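Local coordinates for uncharacterized protein (Bacteroides dorei DSM 17855, PDB 5TGF) that is probably a serine hydrolase of the beta-lactamase and penicillin-binding-protein family, its activity and substrate not established, at residues F139-Y147 / V242-E251; L214-R222 / I228-Q238. One frame throughout, in Å; residues are numbered along the deposited sequence.

Contact 1: residues F139-Y147 / V242-E251; sequences FTPGTRFEY and VRNAVVAPGE
Phe-145 meets Val-242 at one side of its ring and Glu-251 at another, where two loops of the beta-lactamase fold are joined by a single parallel bridge between Arg-144 and Val-246. The Phe-145 side chain stands with CG anti to the backbone N (chi1 -177°), which carries the ring over toward residues 242-251. There Phe-145 CD1 approaches CG2 of Val-242 at 4.0 Å, the two side chains crossing at about a right angle. The carboxylate of Glu-251 comes to the ring's edge, OE1 lying near the ring plane 3.9 Å from Phe-145 CE2; the planes of the two groups are 75° apart. The two backbones are held by two nearly straight bonds, Val-246 N to Thr-143 O (2.9 Å) and Phe-145 N to Val-246 O (3.0 Å), and the CB of Ala-245 packs against Gly-142 O at 3.4 Å. Arg-144 turns its side chain the other way, laying CB over the centre of the Phe-139 ring. Tyr-147, further along the same loop, hydrogen-bonds through OH to Ser-58 and Lys-61, a pattern consistent with the SxxK serine centre of this family. Glu-251 reaches residues 139-147 through water: OE1 takes a hydrogen bond from a water that accepts from Tyr-147 N, while OE2 takes one from a second water, 2.7 Å away, that also donates to Phe-145 O and accepts from Ala-248 N.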
loop_
_atom_site.group_PDB
_atom_site.type_symbol
_atom_site.label_atom_id
_atom_site.label_comp_id
_atom_site.label_asym_id
_atom_site.label_seq_id
_atom_site.Cartn_x
_atom_site.Cartn_y
_atom_site.Cartn_z
ATOM N N PHE A 139 19.362 8.808 8.177
ATOM C CA PHE A 139 19.549 8.243 9.523
ATOM C C PHE A 139 19.890 6.774 9.428
ATOM O O PHE A 139 19.748 6.140 8.368
ATOM C CB PHE A 139 18.330 8.432 10.472
ATOM C CG PHE A 139 17.019 7.913 9.919
ATOM C CD1 PHE A 139 16.707 6.563 9.984
ATOM C CD2 PHE A 139 16.112 8.783 9.311
ATOM C CE1 PHE A 139 15.513 6.073 9.451
ATOM C CE2 PHE A 139 14.876 8.321 8.836
ATOM C CZ PHE A 139 14.592 6.953 8.882
ATOM N N THR A 140 20.359 6.242 10.553
ATOM C CA THR A 140 20.763 4.844 10.663
ATOM C C THR A 140 19.565 3.926 10.573
ATOM O O THR A 140 18.561 4.177 11.252
ATOM C CB THR A 140 21.475 4.604 12.013
ATOM O OG1 THR A 140 22.649 5.415 12.060
ATOM C CG2 THR A 140 21.874 3.155 12.186
ATOM N N PRO A 141 19.665 2.840 9.779
ATOM C CA PRO A 141 18.530 1.936 9.618
ATOM C C PRO A 141 17.979 1.372 10.919
ATOM O O PRO A 141 18.719 1.045 11.858
ATOM C CB PRO A 141 19.083 0.801 8.740
ATOM C CG PRO A 141 20.303 1.335 8.094
ATOM C CD PRO A 141 20.847 2.373 9.020
ATOM N N GLY A 142 16.662 1.309 10.991
ATOM C CA GLY A 142 15.978 0.838 12.148
ATOM C C GLY A 142 15.775 1.836 13.261
ATOM O O GLY A 142 15.206 1.469 14.270
ATOM N N THR A 143 16.320 3.044 13.150
ATOM C CA THR A 143 16.311 3.986 14.278
ATOM C C THR A 143 15.188 5.012 14.212
ATOM O O THR A 143 14.845 5.644 15.237
ATOM C CB THR A 143 17.667 4.726 14.431
ATOM O OG1 THR A 143 17.877 5.629 13.336
ATOM C CG2 THR A 143 18.796 3.742 14.521
ATOM N N ARG A 144 14.629 5.226 13.016
ATOM C CA ARG A 144 13.508 6.154 12.835
ATOM C C ARG A 144 12.547 5.643 11.750
ATOM O O ARG A 144 12.938 4.826 10.901
ATOM C CB ARG A 144 14.004 7.549 12.430
ATOM C CG ARG A 144 14.772 8.329 13.496
ATOM C CD ARG A 144 15.258 9.692 13.025
ATOM N NE ARG A 144 14.234 10.474 12.318
ATOM C CZ ARG A 144 14.493 11.393 11.376
ATOM N NH1 ARG A 144 15.742 11.735 11.066
ATOM N NH2 ARG A 144 13.498 11.987 10.737
ATOM N N PHE A 145 11.276 6.039 11.886
ATOM C CA PHE A 145 10.239 5.920 10.828
ATOM C C PHE A 145 10.148 7.206 10.004
ATOM O O PHE A 145 10.023 8.324 10.543
ATOM C CB PHE A 145 8.878 5.625 11.442
ATOM C CG PHE A 145 7.774 5.411 10.415
ATOM C CD1 PHE A 145 7.505 4.140 9.910
ATOM C CD2 PHE A 145 6.967 6.470 10.014
ATOM C CE1 PHE A 145 6.470 3.943 9.000
ATOM C CE2 PHE A 145 5.922 6.285 9.090
ATOM C CZ PHE A 145 5.668 4.998 8.604
ATOM N N GLU A 146 10.333 7.070 8.696
ATOM C CA GLU A 146 10.089 8.168 7.790
ATOM C C GLU A 146 9.586 7.657 6.454
ATOM O O GLU A 146 10.297 7.008 5.704
ATOM C CB GLU A 146 11.333 9.039 7.594
ATOM C CG GLU A 146 11.028 10.273 6.718
ATOM C CD GLU A 146 12.235 11.190 6.500
ATOM O OE1 GLU A 146 13.340 10.684 6.256
ATOM O OE2 GLU A 146 12.037 12.428 6.482
ATOM N N TYR A 147 8.352 8.027 6.151
ATOM C CA TYR A 147 7.654 7.573 4.934
ATOM C C TYR A 147 8.285 8.124 3.676
ATOM O O TYR A 147 8.734 9.280 3.612
ATOM C CB TYR A 147 6.205 7.991 5.012
ATOM C CG TYR A 147 5.250 7.396 4.003
ATOM C CD1 TYR A 147 4.989 8.054 2.796
ATOM C CD2 TYR A 147 4.501 6.273 4.319
ATOM C CE1 TYR A 147 4.072 7.537 1.883
ATOM C CE2 TYR A 147 3.573 5.744 3.423
ATOM C CZ TYR A 147 3.328 6.418 2.229
ATOM O OH TYR A 147 2.393 5.944 1.335
ATOM N N VAL A 242 8.106 -1.831 12.341
ATOM C CA VAL A 242 8.697 -0.571 12.794
ATOM C C VAL A 242 9.647 -0.880 13.955
ATOM O O VAL A 242 10.756 -0.376 14.011
ATOM C CB VAL A 242 7.601 0.429 13.219
ATOM C CG1 VAL A 242 8.232 1.678 13.790
ATOM C CG2 VAL A 242 6.740 0.807 12.010
ATOM N N ARG A 243 9.189 -1.732 14.860
ATOM C CA ARG A 243 9.981 -2.229 15.982
ATOM C C ARG A 243 10.465 -1.139 16.926
ATOM O O ARG A 243 9.633 -0.480 17.531
ATOM C CB ARG A 243 11.036 -3.152 15.444
ATOM C CG ARG A 243 10.308 -4.255 14.702
ATOM C CD ARG A 243 11.198 -5.372 14.361
ATOM N NE ARG A 243 10.656 -6.238 13.323
ATOM C CZ ARG A 243 11.350 -7.277 12.887
ATOM N NH1 ARG A 243 12.495 -7.566 13.489
ATOM N NH2 ARG A 243 10.917 -8.037 11.909
ATOM N N ASN A 244 11.766 -0.923 17.062
ATOM C CA ASN A 244 12.251 0.099 18.005
ATOM C C ASN A 244 12.519 1.433 17.342
ATOM O O ASN A 244 13.047 2.347 17.975
ATOM C CB ASN A 244 13.527 -0.369 18.704
ATOM C CG ASN A 244 13.308 -1.614 19.521
ATOM O OD1 ASN A 244 12.417 -1.670 20.366
ATOM N ND2 ASN A 244 14.112 -2.634 19.260
ATOM N N ALA A 245 12.195 1.564 16.053
ATOM C CA ALA A 245 12.416 2.822 15.379
ATOM C C ALA A 245 11.576 3.919 16.048
ATOM O O ALA A 245 10.431 3.671 16.444
ATOM C CB ALA A 245 12.069 2.692 13.890
ATOM N N VAL A 246 12.136 5.120 16.141
ATOM C CA VAL A 246 11.452 6.269 16.736
ATOM C C VAL A 246 10.385 6.765 15.784
ATOM O O VAL A 246 10.680 7.051 14.606
ATOM C CB VAL A 246 12.417 7.420 17.093
ATOM C CG1 VAL A 246 11.629 8.680 17.520
ATOM C CG2 VAL A 246 13.407 6.963 18.183
ATOM N N VAL A 247 9.151 6.841 16.289
ATOM C CA VAL A 247 8.029 7.361 15.529
ATOM C C VAL A 247 7.770 8.778 16.018
ATOM O O VAL A 247 7.420 8.984 17.180
ATOM C CB VAL A 247 6.765 6.515 15.746
ATOM C CG1 VAL A 247 5.566 7.132 15.016
ATOM C CG2 VAL A 247 7.004 5.074 15.272
ATOM N N ALA A 248 7.868 9.739 15.118
ATOM C CA ALA A 248 7.590 11.143 15.465
ATOM C C ALA A 248 6.098 11.367 15.658
ATOM O O ALA A 248 5.279 10.659 15.069
ATOM C CB ALA A 248 8.112 12.073 14.385
ATOM N N PRO A 249 5.731 12.370 16.468
ATOM C CA PRO A 249 4.331 12.768 16.557
ATOM C C PRO A 249 3.744 13.089 15.205
ATOM O O PRO A 249 4.424 13.626 14.341
ATOM C CB PRO A 249 4.375 14.053 17.437
ATOM C CG PRO A 249 5.671 14.008 18.154
ATOM C CD PRO A 249 6.619 13.229 17.282
ATOM N N GLY A 250 2.470 12.750 15.016
ATOM C CA GLY A 250 1.728 13.220 13.839
ATOM C C GLY A 250 1.899 12.414 12.546
ATOM O O GLY A 250 1.617 12.914 11.476
ATOM N N GLU A 251 2.331 11.149 12.626
ATOM C CA GLU A 251 2.270 10.305 11.425
ATOM C C GLU A 251 0.805 9.878 11.217
ATOM O O GLU A 251 -0.058 10.105 12.077
ATOM C CB GLU A 251 3.196 9.090 11.569
ATOM C CG GLU A 251 4.653 9.428 11.849
ATOM C CD GLU A 251 5.405 10.033 10.664
ATOM O OE1 GLU A 251 4.933 10.005 9.512
ATOM O OE2 GLU A 251 6.487 10.609 10.907
HETATM O O HOH W 1 14.404 -1.092 15.272
HETATM O O HOH W 2 11.432 9.757 13.657
HETATM O O HOH W 3 8.190 9.097 12.420
HETATM O O HOH W 4 7.045 10.075 7.684
#

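Contact 2: residues L214-R222 / I228-Q238; sequences LKMIYHNGR and ILKPETVQTMQ
Ile-217 packs against Leu-229, Val-234 and Met-237, where the helix pieces 214-218 and 231-238 lie at 100° to each other. At CB its side chain forks. The methyl CG2 of Ile-217 lies 3.7 Å from Gln-238 NE2 and 4.3 Å from Val-234 CG1, and the Ile-217 and Gln-238 side chains run past each other in opposite directions. The longer branch starts with CG1 beside the backbone N (chi1 -67°) and ends at CD1; this Ile-217 CD1 lies 4.1 Å from Leu-229 CD1 and 4.3 Å from CE of Met-237, a selenomethionine. The selenium of Met-216, another selenomethionine, comes 3.8 Å from Leu-229 CD1. Trp-62 of helix 60-74 packs against Ile-217 too. Gly-221 O receives both Ile-228 N (2.8 Å) and Leu-229 N (3.1 Å), the latter on a lone pair in the carbonyl plane. One water joins Asn-220 O to Leu-229 O, and another links Ile-217 O with Gln-238 NE2; the OE1 of Gln-238 is hydrogen-bonded to Lys-298. Asn-220, at positive phi, is the C-prime residue of a Schellman motif that ends helix 207-218, and a short beta hairpin then leads the chain into helix 231-238.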
loop_
_atom_site.group_PDB
_atom_site.type_symbol
_atom_site.label_atom_id
_atom_site.label_comp_id
_atom_site.label_asym_id
_atom_site.label_seq_id
_atom_site.Cartn_x
_atom_site.Cartn_y
_atom_site.Cartn_z
ATOM N N LEU A 214 -7.508 -7.931 -2.352
ATOM C CA LEU A 214 -7.869 -7.882 -0.923
ATOM C C LEU A 214 -8.500 -9.218 -0.435
ATOM O O LEU A 214 -8.170 -9.708 0.648
ATOM C CB LEU A 214 -8.821 -6.723 -0.655
ATOM C CG LEU A 214 -8.202 -5.316 -0.610
ATOM C CD1 LEU A 214 -9.308 -4.283 -0.522
ATOM C CD2 LEU A 214 -7.204 -5.173 0.521
ATOM N N LYS A 215 -9.316 -9.830 -1.285
ATOM C CA LYS A 215 -9.887 -11.151 -0.986
ATOM C C LYS A 215 -8.775 -12.169 -0.734
ATOM O O LYS A 215 -8.814 -12.921 0.254
ATOM C CB LYS A 215 -10.790 -11.616 -2.125
ATOM C CG LYS A 215 -11.530 -12.931 -1.854
ATOM C CD LYS A 215 -12.301 -13.451 -3.059
ATOM C CE LYS A 215 -13.013 -14.765 -2.693
ATOM N NZ LYS A 215 -13.747 -15.344 -3.848
HETATM N N MSE A 216 -7.785 -12.202 -1.618
HETATM C CA MSE A 216 -6.608 -13.034 -1.436
HETATM C C MSE A 216 -5.934 -12.786 -0.115
HETATM O O MSE A 216 -5.574 -13.732 0.588
HETATM C CB MSE A 216 -5.648 -12.852 -2.618
HETATM C CG MSE A 216 -4.449 -13.811 -2.547
HETATM SE SE MSE A 216 -2.905 -12.994 -1.627
HETATM C CE MSE A 216 -2.507 -11.527 -2.888
ATOM N N ILE A 217 -5.671 -11.517 0.223
ATOM C CA ILE A 217 -5.011 -11.201 1.471
ATOM C C ILE A 217 -5.871 -11.629 2.664
ATOM O O ILE A 217 -5.342 -12.134 3.665
ATOM C CB ILE A 217 -4.695 -9.666 1.556
ATOM C CG1 ILE A 217 -3.650 -9.294 0.502
ATOM C CG2 ILE A 217 -4.158 -9.277 2.905
ATOM C CD1 ILE A 217 -2.263 -9.869 0.722
ATOM N N TYR A 218 -7.164 -11.359 2.575
ATOM C CA TYR A 218 -8.125 -11.683 3.633
ATOM C C TYR A 218 -8.147 -13.191 3.925
ATOM O O TYR A 218 -8.368 -13.600 5.063
ATOM C CB TYR A 218 -9.535 -11.209 3.261
ATOM C CG TYR A 218 -10.532 -11.471 4.385
ATOM C CD1 TYR A 218 -10.612 -10.607 5.469
ATOM C CD2 TYR A 218 -11.385 -12.581 4.364
ATOM C CE1 TYR A 218 -11.479 -10.847 6.531
ATOM C CE2 TYR A 218 -12.287 -12.806 5.403
ATOM C CZ TYR A 218 -12.304 -11.928 6.491
ATOM O OH TYR A 218 -13.176 -12.081 7.537
ATOM N N HIS A 219 -7.945 -14.003 2.905
ATOM C CA HIS A 219 -7.837 -15.441 3.072
ATOM C C HIS A 219 -6.394 -15.937 3.258
ATOM O O HIS A 219 -6.054 -17.088 2.909
ATOM C CB HIS A 219 -8.535 -16.128 1.909
ATOM C CG HIS A 219 -10.013 -15.920 1.902
ATOM N ND1 HIS A 219 -10.846 -16.491 2.835
ATOM C CD2 HIS A 219 -10.807 -15.169 1.105
ATOM C CE1 HIS A 219 -12.090 -16.115 2.607
ATOM N NE2 HIS A 219 -12.095 -15.317 1.558
ATOM N N ASN A 220 -5.548 -15.089 3.860
ATOM C CA ASN A 220 -4.206 -15.499 4.260
ATOM C C ASN A 220 -3.415 -16.050 3.070
ATOM O O ASN A 220 -2.617 -16.977 3.216
ATOM C CB ASN A 220 -4.287 -16.532 5.396
ATOM C CG ASN A 220 -3.134 -16.421 6.377
ATOM O OD1 ASN A 220 -2.599 -15.340 6.622
ATOM N ND2 ASN A 220 -2.773 -17.538 6.977
ATOM N N GLY A 221 -3.651 -15.469 1.894
ATOM C CA GLY A 221 -2.868 -15.781 0.706
ATOM C C GLY A 221 -3.429 -16.848 -0.205
ATOM O O GLY A 221 -2.834 -17.120 -1.251
ATOM N N ARG A 222 -4.591 -17.422 0.131
ATOM C CA ARG A 222 -5.194 -18.442 -0.734
ATOM C C ARG A 222 -6.165 -17.791 -1.689
ATOM O O ARG A 222 -6.865 -16.841 -1.318
ATOM C CB ARG A 222 -5.960 -19.487 0.089
ATOM C CG ARG A 222 -5.094 -20.409 0.925
ATOM C CD ARG A 222 -5.817 -21.730 1.249
ATOM N NE ARG A 222 -5.881 -22.644 0.098
ATOM C CZ ARG A 222 -4.939 -23.527 -0.257
ATOM N NH1 ARG A 222 -5.119 -24.284 -1.336
ATOM N NH2 ARG A 222 -3.834 -23.692 0.466
ATOM N N ILE A 228 -1.381 -18.260 -3.370
ATOM C CA ILE A 228 -0.779 -17.111 -4.076
ATOM C C ILE A 228 0.369 -16.544 -3.239
ATOM O O ILE A 228 1.449 -16.245 -3.749
ATOM C CB ILE A 228 -1.842 -16.032 -4.384
ATOM C CG1 ILE A 228 -3.012 -16.645 -5.152
ATOM C CG2 ILE A 228 -1.205 -14.856 -5.130
ATOM C CD1 ILE A 228 -2.602 -17.290 -6.451
ATOM N N LEU A 229 0.144 -16.444 -1.941
ATOM C CA LEU A 229 1.194 -16.187 -0.973
ATOM C C LEU A 229 1.115 -17.245 0.121
ATOM O O LEU A 229 0.029 -17.690 0.483
ATOM C CB LEU A 229 0.983 -14.790 -0.341
ATOM C CG LEU A 229 1.244 -13.600 -1.289
ATOM C CD1 LEU A 229 0.742 -12.323 -0.604
ATOM C CD2 LEU A 229 2.727 -13.525 -1.665
ATOM N N LYS A 230 2.254 -17.582 0.700
ATOM C CA LYS A 230 2.253 -18.450 1.872
ATOM C C LYS A 230 1.648 -17.763 3.094
ATOM O O LYS A 230 1.806 -16.547 3.276
ATOM C CB LYS A 230 3.665 -18.881 2.180
ATOM C CG LYS A 230 4.257 -19.766 1.121
ATOM C CD LYS A 230 5.393 -20.555 1.720
ATOM C CE LYS A 230 6.168 -21.288 0.637
ATOM N NZ LYS A 230 7.497 -20.653 0.466
ATOM N N PRO A 231 0.928 -18.519 3.935
ATOM C CA PRO A 231 0.306 -17.921 5.112
ATOM C C PRO A 231 1.283 -17.160 5.971
ATOM O O PRO A 231 0.951 -16.055 6.448
ATOM C CB PRO A 231 -0.246 -19.132 5.883
ATOM C CG PRO A 231 -0.420 -20.193 4.860
ATOM C CD PRO A 231 0.683 -19.980 3.865
ATOM N N GLU A 232 2.500 -17.691 6.132
ATOM C CA GLU A 232 3.513 -17.006 6.938
ATOM C C GLU A 232 3.942 -15.661 6.356
ATOM O O GLU A 232 4.320 -14.749 7.078
ATOM C CB GLU A 232 4.756 -17.878 7.160
ATOM C CG GLU A 232 5.390 -18.421 5.899
ATOM C CD GLU A 232 4.887 -19.824 5.538
ATOM O OE1 GLU A 232 3.712 -20.168 5.858
ATOM O OE2 GLU A 232 5.674 -20.552 4.890
ATOM N N THR A 233 3.923 -15.569 5.040
ATOM C CA THR A 233 4.315 -14.347 4.332
ATOM C C THR A 233 3.283 -13.246 4.574
ATOM O O THR A 233 3.653 -12.133 4.931
ATOM C CB THR A 233 4.479 -14.660 2.862
ATOM O OG1 THR A 233 5.516 -15.649 2.729
ATOM C CG2 THR A 233 4.810 -13.380 2.046
ATOM N N VAL A 234 2.007 -13.596 4.456
ATOM C CA VAL A 234 0.939 -12.646 4.778
ATOM C C VAL A 234 1.039 -12.176 6.238
ATOM O O VAL A 234 0.876 -10.965 6.526
ATOM C CB VAL A 234 -0.466 -13.203 4.465
ATOM C CG1 VAL A 234 -1.513 -12.148 4.763
ATOM C CG2 VAL A 234 -0.568 -13.647 3.008
ATOM N N GLN A 235 1.308 -13.106 7.165
ATOM C CA GLN A 235 1.464 -12.744 8.568
ATOM C C GLN A 235 2.632 -11.774 8.799
ATOM O O GLN A 235 2.492 -10.767 9.517
ATOM C CB GLN A 235 1.600 -13.976 9.457
ATOM C CG GLN A 235 0.301 -14.749 9.604
ATOM C CD GLN A 235 -0.842 -13.877 10.133
ATOM O OE1 GLN A 235 -1.788 -13.553 9.401
ATOM N NE2 GLN A 235 -0.728 -13.447 11.392
ATOM N N THR A 236 3.745 -12.032 8.134
ATOM C CA THR A 236 4.933 -11.167 8.236
ATOM C C THR A 236 4.637 -9.770 7.644
ATOM O O THR A 236 5.057 -8.770 8.216
ATOM C CB THR A 236 6.145 -11.803 7.534
ATOM O OG1 THR A 236 6.522 -12.997 8.261
ATOM C CG2 THR A 236 7.346 -10.842 7.494
HETATM N N MSE A 237 3.878 -9.710 6.549
HETATM C CA MSE A 237 3.501 -8.426 5.963
HETATM C C MSE A 237 2.683 -7.584 6.932
HETATM O O MSE A 237 2.669 -6.345 6.836
HETATM C CB MSE A 237 2.710 -8.652 4.661
HETATM C CG MSE A 237 3.537 -9.161 3.459
HETATM SE SE MSE A 237 2.279 -9.753 2.049
HETATM C CE MSE A 237 1.559 -7.967 1.541
ATOM N N GLN A 238 1.901 -8.252 7.768
ATOM C CA GLN A 238 0.995 -7.612 8.746
ATOM C C GLN A 238 1.589 -7.408 10.131
ATOM O O GLN A 238 0.933 -6.804 10.994
ATOM C CB GLN A 238 -0.311 -8.420 8.820
ATOM C CG GLN A 238 -1.044 -8.457 7.499
ATOM C CD GLN A 238 -2.335 -9.261 7.522
ATOM O OE1 GLN A 238 -2.782 -9.726 8.580
ATOM N NE2 GLN A 238 -2.999 -9.338 6.375
HETATM O O HOH W 5 -5.338 -11.034 6.054
HETATM O O HOH W 6 -1.907 -19.123 1.534
#

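How the contacts relate
From the N terminus, the chain passes through helix 60-74 and helix 125-133 before reaching residues 139-147, the first half of contact 1. It then runs through helices 150-163 and 167-179 to helix 207-218, where contact 2 opens. The small hairpin of strands 222-223 and 226-227 turns the chain back, and residues 228-238 close this short loop almost at once. Soon after helix 231-238, residues 242-251 close the much longer loop of contact 1, so contact 2 is nested inside it. Their centres are 25 Å apart: contact 2 joins successive helices in the interior, while contact 1 ties the loop leading into helix 150-163 to the loop between helices 231-238 and 252-257.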